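Local coordinates for protein endopolygalacturonase (Chondrostereum purpureum, PDB 1K5C) that probably hydrolyses 1,4-alpha-D-galacturonosyl linkages within polygalacturonate chains, as an endo-acting pectin-degrading glycosidase, at residues N151-D156 and N171-I176; N183-N188 and V212-T217. All blocks are in the same frame, centred on the assembly; numbering follows the deposited sequence.

How the interactions relate
Both interactions join successive coils of the same parallel beta-helix, yet they do so on different surfaces, with centres about 15 Å apart. Interaction 1 (151-156 with 171-176) lies at the galacturonate-binding groove and contributes two of its binding residues, Asn151 and Asp173. Interaction 2 (183-188 with 212-217) belongs to another face of the helix, where the side chain of Phe186 is about 12 Å from that of His195. The two meet in the interior: Ile176 CD1 packs 3.5 Å from Phe186 CD1, and Cys175 SG lies 3.9 Å from Phe186 CZ. A polar binding surface and a sheet on another side thus share one hydrophobic core.

Interaction 1. Residues N151-D156 and N171-I176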
ATOM      1  N   ASN A 151      -4.010  -1.685 -11.114  1.00 11.20           N
ATOM      2  CA  ASN A 151      -3.119  -2.393 -10.188  1.00 11.22           C
ATOM      3  C   ASN A 151      -1.916  -1.503  -9.807  1.00 10.54           C
ATOM      4  O   ASN A 151      -0.836  -2.016  -9.506  1.00 11.21           O
ATOM      5  CB  ASN A 151      -2.626  -3.747 -10.691  1.00 11.62           C
ATOM      6  CG  ASN A 151      -3.786  -4.685 -11.035  1.00 12.30           C
ATOM      7  OD1 ASN A 151      -3.981  -5.070 -12.208  1.00 14.47           O
ATOM      8  ND2 ASN A 151      -4.547  -5.060 -10.056  1.00 13.90           N
ATOM      9  N   THR A 152      -2.159  -0.191  -9.726  1.00 10.62           N
ATOM     10  CA  THR A 152      -1.108   0.783  -9.406  1.00 10.65           C
ATOM     11  C   THR A 152      -1.009   1.043  -7.908  1.00 10.33           C
ATOM     12  O   THR A 152      -0.904   2.193  -7.436  1.00 10.76           O
ATOM     13  CB  THR A 152      -1.349   2.063 -10.200  1.00 10.76           C
ATOM     14  OG1 THR A 152      -2.755   2.392 -10.126  1.00 11.06           O
ATOM     15  CG2 THR A 152      -0.891   1.895 -11.666  1.00 11.01           C
ATOM     16  N   ASP A 153      -0.964  -0.060  -7.135  1.00 10.55           N
ATOM     17  CA  ASP A 153      -0.879   0.044  -5.675  1.00 10.28           C
ATOM     18  C   ASP A 153       0.261   0.976  -5.271  1.00 10.19           C
ATOM     19  O   ASP A 153       1.365   0.911  -5.798  1.00 10.81           O
ATOM     20  CB  ASP A 153      -0.550  -1.320  -5.036  1.00 10.52           C
ATOM     21  CG  ASP A 153      -1.504  -2.449  -5.353  1.00 10.57           C
ATOM     22  OD1 ASP A 153      -2.222  -2.406  -6.375  1.00 12.07           O
ATOM     23  OD2 ASP A 153      -1.486  -3.437  -4.554  1.00 11.53           O
ATOM     24  N   GLY A 154       0.001   1.820  -4.261  1.00 10.15           N
ATOM     25  CA  GLY A 154       1.072   2.703  -3.784  1.00 10.59           C
ATOM     26  C   GLY A 154       2.185   1.930  -3.056  1.00 10.17           C
ATOM     27  O   GLY A 154       3.355   1.952  -3.482  1.00 10.73           O
ATOM     28  N   PHE A 155       1.766   1.274  -1.981  1.00 10.20           N
ATOM     29  CA  PHE A 155       2.684   0.494  -1.140  1.00 10.29           C
ATOM     30  C   PHE A 155       2.065  -0.883  -0.914  1.00 10.44           C
ATOM     31  O   PHE A 155       0.932  -0.969  -0.428  1.00 11.65           O
ATOM     32  CB  PHE A 155       2.862   1.148   0.256  1.00 10.69           C
ATOM     33  CG  PHE A 155       3.370   2.569   0.182  1.00 10.73           C
ATOM     34  CD1 PHE A 155       4.754   2.839   0.144  1.00 12.44           C
ATOM     35  CD2 PHE A 155       2.479   3.651   0.144  1.00 11.99           C
ATOM     36  CE1 PHE A 155       5.194   4.154   0.067  1.00 13.57           C
ATOM     37  CE2 PHE A 155       2.932   4.946   0.074  1.00 13.10           C
ATOM     38  CZ  PHE A 155       4.281   5.225   0.004  1.00 13.24           C
ATOM     39  N   ASP A 156       2.817  -1.933  -1.249  1.00 10.32           N
ATOM     40  CA  ASP A 156       2.450  -3.326  -0.922  1.00 10.21           C
ATOM     41  C   ASP A 156       3.410  -3.803   0.146  1.00 10.35           C
ATOM     42  O   ASP A 156       4.623  -3.819  -0.080  1.00 10.96           O
ATOM     43  CB  ASP A 156       2.545  -4.209  -2.169  1.00 10.76           C
ATOM     44  CG  ASP A 156       1.519  -3.875  -3.231  1.00 10.69           C
ATOM     45  OD1 ASP A 156       0.316  -3.672  -2.783  1.00 11.37           O
ATOM     46  OD2 ASP A 156       1.788  -3.831  -4.416  1.00 11.93           O
ATOM     47  N   ASN A 171      -3.533   7.278  -7.434  1.00 10.61           N
ATOM     48  CA  ASN A 171      -3.413   6.036  -8.196  1.00 10.60           C
ATOM     49  C   ASN A 171      -4.789   5.474  -8.532  1.00 10.65           C
ATOM     50  O   ASN A 171      -5.776   6.211  -8.518  1.00 11.40           O
ATOM     51  CB  ASN A 171      -2.516   5.019  -7.442  1.00 10.79           C
ATOM     52  CG  ASN A 171      -3.234   4.482  -6.235  1.00 10.54           C
ATOM     53  OD1 ASN A 171      -4.235   5.074  -5.783  1.00 11.05           O
ATOM     54  ND2 ASN A 171      -2.725   3.386  -5.663  1.00 10.72           N
ATOM     55  N   GLN A 172      -4.802   4.174  -8.909  1.00 10.47           N
ATOM     56  CA  GLN A 172      -6.006   3.501  -9.390  1.00 11.00           C
ATOM     57  C   GLN A 172      -6.262   2.200  -8.629  1.00 11.22           C
ATOM     58  O   GLN A 172      -7.097   1.394  -9.060  1.00 13.56           O
ATOM     59  CB  GLN A 172      -5.986   3.209 -10.903  1.00 11.63           C
ATOM     60  CG  GLN A 172      -5.845   4.447 -11.752  1.00 11.64           C
ATOM     61  CD  GLN A 172      -4.465   5.059 -11.756  1.00 10.95           C
ATOM     62  OE1 GLN A 172      -4.355   6.356 -11.687  1.00 13.11           O
ATOM     63  NE2 GLN A 172      -3.435   4.303 -11.886  1.00 10.06           N
ATOM     64  N   ASP A 173      -5.562   1.960  -7.533  1.00 10.84           N
ATOM     65  CA  ASP A 173      -5.779   0.740  -6.739  1.00 10.97           C
ATOM     66  C   ASP A 173      -5.464   1.076  -5.287  1.00 10.50           C
ATOM     67  O   ASP A 173      -5.484   2.249  -4.896  1.00 10.88           O
ATOM     68  CB  ASP A 173      -4.978  -0.463  -7.333  1.00 11.54           C
ATOM     69  CG  ASP A 173      -5.642  -1.802  -7.047  1.00 11.79           C
ATOM     70  OD1 ASP A 173      -5.735  -2.183  -5.863  1.00 12.96           O
ATOM     71  OD2 ASP A 173      -6.065  -2.465  -8.005  1.00 14.80           O
ATOM     72  N   ASP A 174      -5.212   0.061  -4.474  1.00 10.72           N
ATOM     73  CA  ASP A 174      -5.010   0.319  -3.041  1.00 10.53           C
ATOM     74  C   ASP A 174      -3.938   1.385  -2.847  1.00 10.32           C
ATOM     75  O   ASP A 174      -2.864   1.334  -3.432  1.00 10.88           O
ATOM     76  CB  ASP A 174      -4.614  -0.987  -2.342  1.00 10.88           C
ATOM     77  CG  ASP A 174      -5.756  -1.985  -2.291  1.00 11.70           C
ATOM     78  OD1 ASP A 174      -6.897  -1.519  -2.165  1.00 16.89           O
ATOM     79  OD2 ASP A 174      -5.472  -3.193  -2.281  1.00 12.23           O
ATOM     80  N   CYS A 175      -4.214   2.317  -1.936  1.00 10.60           N
ATOM     81  CA  CYS A 175      -3.194   3.284  -1.517  1.00 10.77           C
ATOM     82  C   CYS A 175      -2.016   2.552  -0.838  1.00 10.42           C
ATOM     83  O   CYS A 175      -0.848   2.747  -1.149  1.00 11.46           O
ATOM     84  CB  CYS A 175      -3.902   4.305  -0.618  1.00 12.71           C
ATOM     85  SG  CYS A 175      -2.839   5.638  -0.086  1.00 12.56           S
ATOM     86  N   ILE A 176      -2.420   1.682   0.078  1.00 10.49           N
ATOM     87  CA  ILE A 176      -1.552   0.681   0.713  1.00 10.22           C
ATOM     88  C   ILE A 176      -2.347  -0.619   0.735  1.00 10.15           C
ATOM     89  O   ILE A 176      -3.567  -0.585   0.941  1.00 10.07           O
ATOM     90  CB  ILE A 176      -1.093   1.078   2.151  1.00 10.36           C
ATOM     91  CG1 ILE A 176      -0.205  -0.005   2.764  1.00 10.63           C
ATOM     92  CG2 ILE A 176      -2.275   1.469   3.053  1.00 11.38           C
ATOM     93  CD1 ILE A 176       0.529   0.454   4.027  1.00 12.12           C
TER
HETATM   94  O   HOH W   1      -6.705  -1.459 -10.442  1.00 15.68           O
HETATM   95  O   HOH W   2      -3.678  -4.773  -3.562  1.00 12.64           O
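Asp173 lays its side chain alongside those of Asp153 and Asn151, all three pointing the same way. Its carboxylate plane is turned by 29° from the Asp153 carboxylate and by the same amount from the Asn151 amide, whose OD1 accepts a hydrogen bond from Thr90 N. The torsion of Asp173 (chi1 -152°) swings CG roughly opposite the backbone N, carrying OD1 to within 3.6 Å of Asp153 OD1. Two acidic oxygens sit close here, and OD1 of Asp173 is also held from its own chain: Asp174 N donates to its anti lone pair over 2.7 Å. The other oxygen, OD2, takes a hydrogen bond from a water that also accepts from Asn151 N. A second water donates to both Asp153 OD2, at 2.8 Å, and Asp174 OD2, at 2.7 Å; the latter oxygen is salt-bridged to Lys228 as well.

Asn171 bridges the two backbones through its amide. With chi1 at 72°, this group turns toward 151-156, and ND2 donates to Thr152 O at 2.8 Å and to Asp174 O at 3.0 Å. Both acceptors lie in the amide plane, although the nitrogen stands above each carbonyl plane. Asp174 O has a further donor in Gly154 N, so two bonds grip it. Thr152, the centre of an inverse gamma turn, accepts through OG1 from Gln172 N. Beyond Gly154, Phe155 N bonds to Cys175 O over 3.1 Å, and Phe155 pairs with Ile176 as the parallel strands of the beta-helix begin.

Buried amide and backbone bonds thus hold the two backbones from which the aspartates project. Asp153 and Asp174 are bridged by water, and Asp174 also by Lys228, in a groove where Asn151 and Asp173 bind galacturonate.

Interaction 2. Residues N183-N188 and V212-T217; sequences NIRFEN and VIKGNT
Phe186 buries more surface than any other residue here, and its ring crosses the side chain of Asn216 obliquely, the ring and amide planes 30° apart. CG of Asn216 comes 3.7 Å from Phe186 CD2. The ring is carried inward by a first torsion that sets its CG opposite the backbone N (chi1 -174°), and there it also meets Ile164 and Ile197 of neighbouring strands.

Val212 comes next in buried area, on the outward side with Arg185, Glu187 and Lys214. Its CG1 sits over one face of the Arg185 guanidinium, offset toward the rim, with NH2 of Arg185 3.8 Å from CG1 of Val212. This alternation of core-facing and outward residues accompanies the in-register stacking of coils in the right-handed parallel beta-helix of family 28 glycoside hydrolases. Strands 184-187 and 212-214 run only 7° apart, pairing Arg185 with Val212, Phe186 with Ile213 and Glu187 with Lys214. Phe186 is tied down through both backbone groups: its N donates to Val212 O at 2.9 Å, while its O accepts from Lys214 N at 2.9 Å.

Lys214 runs beside Glu187, its CD 3.5 Å from Glu187 OE2, but its ammonium continues to a salt bridge with Asp244. Glu187 is instead engaged within its own strand, where Arg185 NH1 makes a salt bridge to Glu187 OE1 at 3.2 Å. That hydrogen bond lies in the guanidinium plane yet reaches the oxygen from above the carboxylate plane. One residue past strand 184-187, Asn188 N donates to Lys214 O at 2.9 Å, and after Lys214 comes Gly215 with a positive phi.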
ATOM      1  N   ASN A 183       3.147  -5.335  13.287  1.00 11.08           N
ATOM      2  CA  ASN A 183       3.635  -4.033  13.774  1.00 11.52           C
ATOM      3  C   ASN A 183       3.872  -3.101  12.570  1.00 11.29           C
ATOM      4  O   ASN A 183       5.020  -2.793  12.207  1.00 12.69           O
ATOM      5  CB  ASN A 183       4.901  -4.184  14.626  1.00 12.59           C
ATOM      6  CG  ASN A 183       5.390  -2.807  15.087  1.00 16.56           C
ATOM      7  OD1 ASN A 183       4.615  -1.836  15.202  1.00 19.60           O
ATOM      8  ND2 ASN A 183       6.699  -2.726  15.310  1.00 18.24           N
ATOM      9  N   ILE A 184       2.783  -2.698  11.991  1.00 11.68           N
ATOM     10  CA  ILE A 184       2.766  -1.862  10.793  1.00 11.55           C
ATOM     11  C   ILE A 184       1.901  -0.628  11.074  1.00 11.54           C
ATOM     12  O   ILE A 184       0.756  -0.766  11.489  1.00 13.23           O
ATOM     13  CB  ILE A 184       2.252  -2.655   9.560  1.00 12.27           C
ATOM     14  CG1 ILE A 184       3.161  -3.868   9.295  1.00 13.12           C
ATOM     15  CG2 ILE A 184       2.168  -1.726   8.331  1.00 13.05           C
ATOM     16  CD1 ILE A 184       2.484  -4.957   8.542  1.00 18.50           C
ATOM     17  N   ARG A 185       2.496   0.538  10.819  1.00 11.26           N
ATOM     18  CA  ARG A 185       1.853   1.814  11.108  1.00 10.90           C
ATOM     19  C   ARG A 185       1.767   2.622   9.804  1.00 10.60           C
ATOM     20  O   ARG A 185       2.777   2.776   9.123  1.00 12.08           O
ATOM     21  CB  ARG A 185       2.633   2.576  12.166  1.00 11.99           C
ATOM     22  CG  ARG A 185       1.974   3.893  12.565  1.00 14.67           C
ATOM     23  CD  ARG A 185       2.860   4.555  13.633  1.00 17.93           C
ATOM     24  NE  ARG A 185       2.231   4.205  14.787  1.00 37.36           N
ATOM     25  CZ  ARG A 185       1.394   4.727  15.677  1.00 22.74           C
ATOM     26  NH1 ARG A 185       0.844   5.894  15.753  1.00 30.38           N
ATOM     27  NH2 ARG A 185       1.223   3.733  16.504  1.00 22.21           N
ATOM     28  N   PHE A 186       0.564   3.093   9.476  1.00 10.47           N
ATOM     29  CA  PHE A 186       0.304   3.893   8.270  1.00 10.27           C
ATOM     30  C   PHE A 186      -0.313   5.209   8.816  1.00 10.17           C
ATOM     31  O   PHE A 186      -1.491   5.184   9.227  1.00 10.44           O
ATOM     32  CB  PHE A 186      -0.608   3.148   7.334  1.00 10.89           C
ATOM     33  CG  PHE A 186      -0.848   3.815   5.982  1.00 10.36           C
ATOM     34  CD1 PHE A 186       0.167   3.776   5.023  1.00 10.68           C
ATOM     35  CD2 PHE A 186      -2.053   4.430   5.679  1.00 10.92           C
ATOM     36  CE1 PHE A 186      -0.059   4.368   3.761  1.00 11.03           C
ATOM     37  CE2 PHE A 186      -2.272   5.013   4.429  1.00 11.29           C
ATOM     38  CZ  PHE A 186      -1.278   4.968   3.471  1.00 11.49           C
ATOM     39  N   GLU A 187       0.477   6.280   8.886  1.00 10.84           N
ATOM     40  CA  GLU A 187       0.062   7.469   9.614  1.00 10.68           C
ATOM     41  C   GLU A 187       0.272   8.752   8.788  1.00 10.49           C
ATOM     42  O   GLU A 187       1.325   8.990   8.198  1.00 11.13           O
ATOM     43  CB  GLU A 187       0.841   7.587  10.946  1.00 11.63           C
ATOM     44  CG  GLU A 187       0.400   8.778  11.783  1.00 12.72           C
ATOM     45  CD  GLU A 187       0.828   8.702  13.237  1.00 13.85           C
ATOM     46  OE1 GLU A 187       1.787   7.999  13.573  1.00 16.56           O
ATOM     47  OE2 GLU A 187       0.188   9.421  14.054  1.00 17.95           O
ATOM     48  N   ASN A 188      -0.763   9.611   8.814  1.00 10.71           N
ATOM     49  CA  ASN A 188      -0.660  10.973   8.242  1.00 11.12           C
ATOM     50  C   ASN A 188      -0.316  10.935   6.764  1.00 11.05           C
ATOM     51  O   ASN A 188       0.452  11.784   6.267  1.00 12.26           O
ATOM     52  CB  ASN A 188       0.329  11.831   9.038  1.00 12.17           C
ATOM     53  CG  ASN A 188      -0.123  12.102  10.459  1.00 14.10           C
ATOM     54  OD1 ASN A 188      -1.278  11.835  10.840  1.00 15.06           O
ATOM     55  ND2 ASN A 188       0.762  12.578  11.303  1.00 18.92           N
ATOM     56  N   VAL A 212      -1.752  -0.119  12.892  1.00 10.75           N
ATOM     57  CA  VAL A 212      -2.349   1.180  13.261  1.00 10.65           C
ATOM     58  C   VAL A 212      -2.473   2.010  11.988  1.00 10.39           C
ATOM     59  O   VAL A 212      -1.477   2.258  11.296  1.00 11.36           O
ATOM     60  CB  VAL A 212      -1.486   1.904  14.317  1.00 11.56           C
ATOM     61  CG1 VAL A 212      -2.020   3.309  14.533  1.00 12.76           C
ATOM     62  CG2 VAL A 212      -1.510   1.103  15.634  1.00 14.09           C
ATOM     63  N   ILE A 213      -3.705   2.418  11.692  1.00 10.24           N
ATOM     64  CA  ILE A 213      -4.049   3.250  10.535  1.00 10.09           C
ATOM     65  C   ILE A 213      -4.550   4.576  11.115  1.00 10.08           C
ATOM     66  O   ILE A 213      -5.702   4.623  11.607  1.00 10.36           O
ATOM     67  CB  ILE A 213      -5.102   2.540   9.653  1.00 11.01           C
ATOM     68  CG1 ILE A 213      -4.645   1.229   9.162  1.00 13.94           C
ATOM     69  CG2 ILE A 213      -5.582   3.465   8.535  1.00 10.81           C
ATOM     70  CD1 ILE A 213      -3.527   1.135   8.310  0.54 11.91           C
ATOM     71  N   LYS A 214      -3.693   5.590  11.129  1.00 10.44           N
ATOM     72  CA  LYS A 214      -3.977   6.778  11.960  1.00 10.68           C
ATOM     73  C   LYS A 214      -3.742   8.069  11.169  1.00 10.48           C
ATOM     74  O   LYS A 214      -2.701   8.253  10.555  1.00 10.87           O
ATOM     75  CB  LYS A 214      -3.093   6.796  13.199  1.00 11.60           C
ATOM     76  CG  LYS A 214      -3.328   7.965  14.147  1.00 12.16           C
ATOM     77  CD  LYS A 214      -2.597   7.779  15.469  1.00 15.79           C
ATOM     78  CE  LYS A 214      -2.795   8.943  16.468  1.00 14.68           C
ATOM     79  NZ  LYS A 214      -4.132   9.683  16.547  1.00 18.99           N
ATOM     80  N   GLY A 215      -4.729   9.001  11.256  1.00 10.74           N
ATOM     81  CA  GLY A 215      -4.441  10.360  10.784  1.00 11.16           C
ATOM     82  C   GLY A 215      -4.415  10.530   9.285  1.00 10.69           C
ATOM     83  O   GLY A 215      -3.922  11.563   8.808  1.00 11.84           O
ATOM     84  N   ASN A 216      -4.937   9.551   8.522  1.00 10.68           N
ATOM     85  CA  ASN A 216      -4.870   9.636   7.070  1.00 10.47           C
ATOM     86  C   ASN A 216      -6.082  10.330   6.484  1.00 10.91           C
ATOM     87  O   ASN A 216      -7.166  10.356   7.056  1.00 12.57           O
ATOM     88  CB  ASN A 216      -4.792   8.177   6.491  1.00 11.00           C
ATOM     89  CG  ASN A 216      -3.640   7.427   7.087  1.00 10.40           C
ATOM     90  OD1 ASN A 216      -3.899   6.501   7.981  1.00 12.24           O
ATOM     91  ND2 ASN A 216      -2.459   7.696   6.728  1.00  9.71           N
ATOM     92  N   THR A 217      -5.872  10.868   5.271  1.00 11.27           N
ATOM     93  CA  THR A 217      -6.961  11.426   4.489  1.00 11.90           C
ATOM     94  C   THR A 217      -7.121  10.617   3.210  1.00 12.37           C
ATOM     95  O   THR A 217      -6.114  10.320   2.524  1.00 15.45           O
ATOM     96  CB  THR A 217      -6.646  12.906   4.145  1.00 13.76           C
ATOM     97  OG1 THR A 217      -6.552  13.663   5.343  0.78 15.06           O
ATOM     98  CG2 THR A 217      -7.701  13.569   3.298  0.78 15.38           C
TER